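Local coordinates for protein N-acetylmuramoyl-L-alanine amidase (Mycolicibacterium smegmatis, PDB 7AGM) that probably hydrolyses the amide bond between N-acetylmuramic acid and L-alanine in peptidoglycan, as a zinc-dependent amidase of the Amidase_3 family, at residues F138-S149 with A207-F215. Numbering follows the deposited sequence.
Sequences FAKVMRDQLAAS and AIVRGIAGF
Phe138 and Phe215 lie face to face in an offset stack. Their centroids are 4.2 Å apart and the planes differ by 13°. Phe138 CB also sits over the Phe215 ring in a CH-pi contact, 3.7 Å from the ring centroid. The two helices run roughly antiparallel, at 143°, and come closest at Gly211, whose CA is 4.2 Å from Met142 CA. Gln145 CB packs 3.6 Å from Gly211 N. Met142 has CG anti to its N (chi1 -180°) and then bends twice. Gly211, having no side chain, lets Met142 SD come to 4.0 Å from its CA. Met142 CE ends 3.9 Å from Ile212 CG1 and near Ile208 CG2. Leu146 CD2 meets Ala207 CB at 3.7 Å. This buried side continues onto the central sheet: Phe138, Ile208 and Ile212 touch strand 102-109, while Met142 and Leu146 touch strand 119-123. The helices thus lie side by side on one face of the amidase sheet.

The outer side is looser and polar. Gln145 OE1 lies over one face of the Arg210 guanidinium, 2.9 Å from NE, at a poor angle for a hydrogen bond. In one of two conformers, Ser149 OG hydrogen-bonds to Gln145 O and touches Ala207 CB, so this contact is less certain. No clear hydrogen bond joins the two helices, so apolar packing and the ring stack probably supply most of their cohesion.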
loop_
_atom_site.group_PDB
_atom_site.type_symbol
_atom_site.label_atom_id
_atom_site.label_comp_id
_atom_site.label_asym_id
_atom_site.label_seq_id
_atom_site.Cartn_x
_atom_site.Cartn_y
_atom_site.Cartn_z
ATOM N N PHE A 138 -9.780 7.339 5.526
ATOM C CA PHE A 138 -8.879 6.199 5.681
ATOM C C PHE A 138 -7.426 6.664 5.685
ATOM O O PHE A 138 -6.633 6.241 6.536
ATOM C CB PHE A 138 -9.139 5.240 4.518
ATOM C CG PHE A 138 -8.526 3.858 4.671
ATOM C CD1 PHE A 138 -7.916 3.433 5.856
ATOM C CD2 PHE A 138 -8.568 2.978 3.595
ATOM C CE1 PHE A 138 -7.364 2.141 5.958
ATOM C CE2 PHE A 138 -8.009 1.698 3.685
ATOM C CZ PHE A 138 -7.414 1.283 4.875
ATOM N N ALA A 139 -7.065 7.561 4.758
ATOM C CA ALA A 139 -5.693 8.056 4.714
ATOM C C ALA A 139 -5.301 8.691 6.044
ATOM O O ALA A 139 -4.200 8.452 6.552
ATOM C CB ALA A 139 -5.511 9.036 3.557
ATOM N N LYS A 140 -6.212 9.458 6.645
ATOM C CA LYS A 140 -5.904 10.118 7.909
ATOM C C LYS A 140 -5.761 9.110 9.045
ATOM O O LYS A 140 -4.833 9.215 9.854
ATOM C CB LYS A 140 -6.976 11.162 8.225
ATOM C CG LYS A 140 -7.072 12.275 7.191
ATOM C CD LYS A 140 -8.104 13.322 7.585
ATOM C CE LYS A 140 -8.157 14.446 6.563
ATOM N NZ LYS A 140 -9.127 15.508 6.945
ATOM N N VAL A 141 -6.666 8.128 9.125
ATOM C CA VAL A 141 -6.558 7.113 10.171
ATOM C C VAL A 141 -5.256 6.333 10.019
ATOM O O VAL A 141 -4.547 6.063 11.001
ATOM C CB VAL A 141 -7.781 6.175 10.131
ATOM C CG1 VAL A 141 -7.607 5.036 11.125
ATOM C CG2 VAL A 141 -9.087 6.940 10.396
ATOM N N MET A 142 -4.918 5.965 8.783
ATOM C CA MET A 142 -3.690 5.213 8.537
ATOM C C MET A 142 -2.460 6.034 8.910
ATOM O O MET A 142 -1.554 5.548 9.601
ATOM C CB MET A 142 -3.632 4.798 7.070
ATOM C CG MET A 142 -2.384 3.992 6.711
ATOM S SD MET A 142 -2.309 2.370 7.501
ATOM C CE MET A 142 -3.502 1.464 6.517
ATOM N N ARG A 143 -2.420 7.298 8.469
ATOM C CA ARG A 143 -1.327 8.197 8.843
ATOM C C ARG A 143 -1.191 8.310 10.360
ATOM O O ARG A 143 -0.077 8.237 10.908
ATOM C CB ARG A 143 -1.598 9.570 8.237
ATOM C CG ARG A 143 -0.508 10.600 8.483
ATOM C CD ARG A 143 -1.066 11.863 9.113
ATOM N NE ARG A 143 -1.184 11.726 10.559
ATOM C CZ ARG A 143 -0.203 12.002 11.420
ATOM N NH1 ARG A 143 0.976 12.438 10.983
ATOM N NH2 ARG A 143 -0.401 11.844 12.722
ATOM N N ASP A 144 -2.321 8.457 11.061
ATOM C CA ASP A 144 -2.281 8.610 12.512
ATOM C C ASP A 144 -1.731 7.357 13.187
ATOM O O ASP A 144 -0.964 7.448 14.152
ATOM C CB ASP A 144 -3.674 8.948 13.049
ATOM C CG ASP A 144 -4.072 10.391 12.800
ATOM O OD1 ASP A 144 -3.232 11.186 12.331
ATOM O OD2 ASP A 144 -5.242 10.724 13.074
ATOM N N GLN A 145 -2.099 6.174 12.687
ATOM C CA GLN A 145 -1.653 4.948 13.342
ATOM C C GLN A 145 -0.192 4.637 13.042
ATOM O O GLN A 145 0.512 4.112 13.910
ATOM C CB GLN A 145 -2.567 3.768 12.993
ATOM C CG GLN A 145 -3.925 3.846 13.659
ATOM C CD GLN A 145 -3.808 4.092 15.155
ATOM O OE1 GLN A 145 -3.137 3.336 15.867
ATOM N NE2 GLN A 145 -4.451 5.156 15.642
ATOM N N LEU A 146 0.283 4.948 11.831
ATOM C CA LEU A 146 1.710 4.825 11.556
ATOM C C LEU A 146 2.507 5.770 12.442
ATOM O O LEU A 146 3.517 5.380 13.040
ATOM C CB LEU A 146 1.974 5.100 10.074
ATOM C CG LEU A 146 1.451 4.027 9.110
ATOM C CD1 LEU A 146 1.364 4.522 7.682
ATOM C CD2 LEU A 146 2.343 2.808 9.148
ATOM N N ALA A 147 2.053 7.018 12.558
ATOM C CA ALA A 147 2.777 7.986 13.376
ATOM C C ALA A 147 2.689 7.661 14.862
ATOM O O ALA A 147 3.656 7.884 15.603
ATOM C CB ALA A 147 2.259 9.396 13.098
ATOM N N ALA A 148 1.551 7.123 15.313
ATOM C CA ALA A 148 1.416 6.756 16.718
ATOM C C ALA A 148 2.364 5.626 17.080
ATOM O O ALA A 148 2.792 5.526 18.235
ATOM C CB ALA A 148 -0.028 6.354 17.028
ATOM N N SER A 149 2.710 4.788 16.104
ATOM C CA SER A 149 3.617 3.663 16.286
ATOM C C SER A 149 5.083 4.081 16.316
ATOM O O SER A 149 5.952 3.213 16.453
ATOM C CB SER A 149 3.387 2.622 15.183
ATOM O OG SER A 149 2.040 2.160 15.167
ATOM N N ALA A 207 1.572 -1.644 12.571
ATOM C CA ALA A 207 1.043 -0.290 12.433
ATOM C C ALA A 207 -0.006 -0.218 11.331
ATOM O O ALA A 207 -1.047 0.435 11.491
ATOM C CB ALA A 207 2.196 0.670 12.137
ATOM N N ILE A 208 0.254 -0.877 10.201
ATOM C CA ILE A 208 -0.724 -0.901 9.117
ATOM C C ILE A 208 -2.023 -1.558 9.576
ATOM O O ILE A 208 -3.121 -1.070 9.276
ATOM C CB ILE A 208 -0.117 -1.568 7.867
ATOM C CG1 ILE A 208 1.035 -0.703 7.334
ATOM C CG2 ILE A 208 -1.211 -1.831 6.812
ATOM C CD1 ILE A 208 1.849 -1.366 6.222
ATOM N N VAL A 209 -1.919 -2.660 10.330
ATOM C CA VAL A 209 -3.109 -3.336 10.843
ATOM C C VAL A 209 -3.920 -2.415 11.748
ATOM O O VAL A 209 -5.156 -2.379 11.667
ATOM C CB VAL A 209 -2.720 -4.650 11.552
ATOM C CG1 VAL A 209 -3.904 -5.218 12.311
ATOM C CG2 VAL A 209 -2.208 -5.664 10.540
ATOM N N ARG A 210 -3.251 -1.644 12.610
ATOM C CA ARG A 210 -3.976 -0.691 13.450
ATOM C C ARG A 210 -4.716 0.334 12.600
ATOM O O ARG A 210 -5.859 0.697 12.905
ATOM C CB ARG A 210 -3.019 0.010 14.414
ATOM C CG ARG A 210 -2.483 -0.886 15.517
ATOM C CD ARG A 210 -1.443 -0.166 16.366
ATOM N NE ARG A 210 -2.020 0.944 17.118
ATOM C CZ ARG A 210 -1.317 1.796 17.861
ATOM N NH1 ARG A 210 0.001 1.673 17.954
ATOM N NH2 ARG A 210 -1.934 2.776 18.510
ATOM N N GLY A 211 -4.077 0.817 11.533
ATOM C CA GLY A 211 -4.764 1.714 10.611
ATOM C C GLY A 211 -5.983 1.077 9.967
ATOM O O GLY A 211 -7.047 1.699 9.865
ATOM N N ILE A 212 -5.837 -0.162 9.491
ATOM C CA ILE A 212 -6.950 -0.862 8.848
ATOM C C ILE A 212 -8.083 -1.089 9.837
ATOM O O ILE A 212 -9.249 -0.785 9.549
ATOM C CB ILE A 212 -6.473 -2.184 8.218
ATOM C CG1 ILE A 212 -5.468 -1.895 7.104
ATOM C CG2 ILE A 212 -7.674 -2.997 7.714
ATOM C CD1 ILE A 212 -4.849 -3.168 6.510
ATOM N N ALA A 213 -7.759 -1.631 11.016
ATOM C CA ALA A 213 -8.786 -1.939 12.006
ATOM C C ALA A 213 -9.490 -0.675 12.481
ATOM O O ALA A 213 -10.717 -0.671 12.664
ATOM C CB ALA A 213 -8.170 -2.689 13.186
ATOM N N GLY A 214 -8.735 0.409 12.680
ATOM C CA GLY A 214 -9.346 1.660 13.094
ATOM C C GLY A 214 -10.305 2.203 12.052
ATOM O O GLY A 214 -11.399 2.676 12.385
ATOM N N PHE A 215 -9.922 2.122 10.776
ATOM C CA PHE A 215 -10.813 2.577 9.715
ATOM C C PHE A 215 -12.046 1.684 9.605
ATOM O O PHE A 215 -13.171 2.182 9.496
ATOM C CB PHE A 215 -10.078 2.649 8.374
ATOM C CG PHE A 215 -10.980 3.009 7.220
ATOM C CD1 PHE A 215 -11.533 4.280 7.126
ATOM C CD2 PHE A 215 -11.290 2.074 6.238
ATOM C CE1 PHE A 215 -12.373 4.620 6.068
ATOM C CE2 PHE A 215 -12.123 2.409 5.175
ATOM C CZ PHE A 215 -12.669 3.689 5.096
#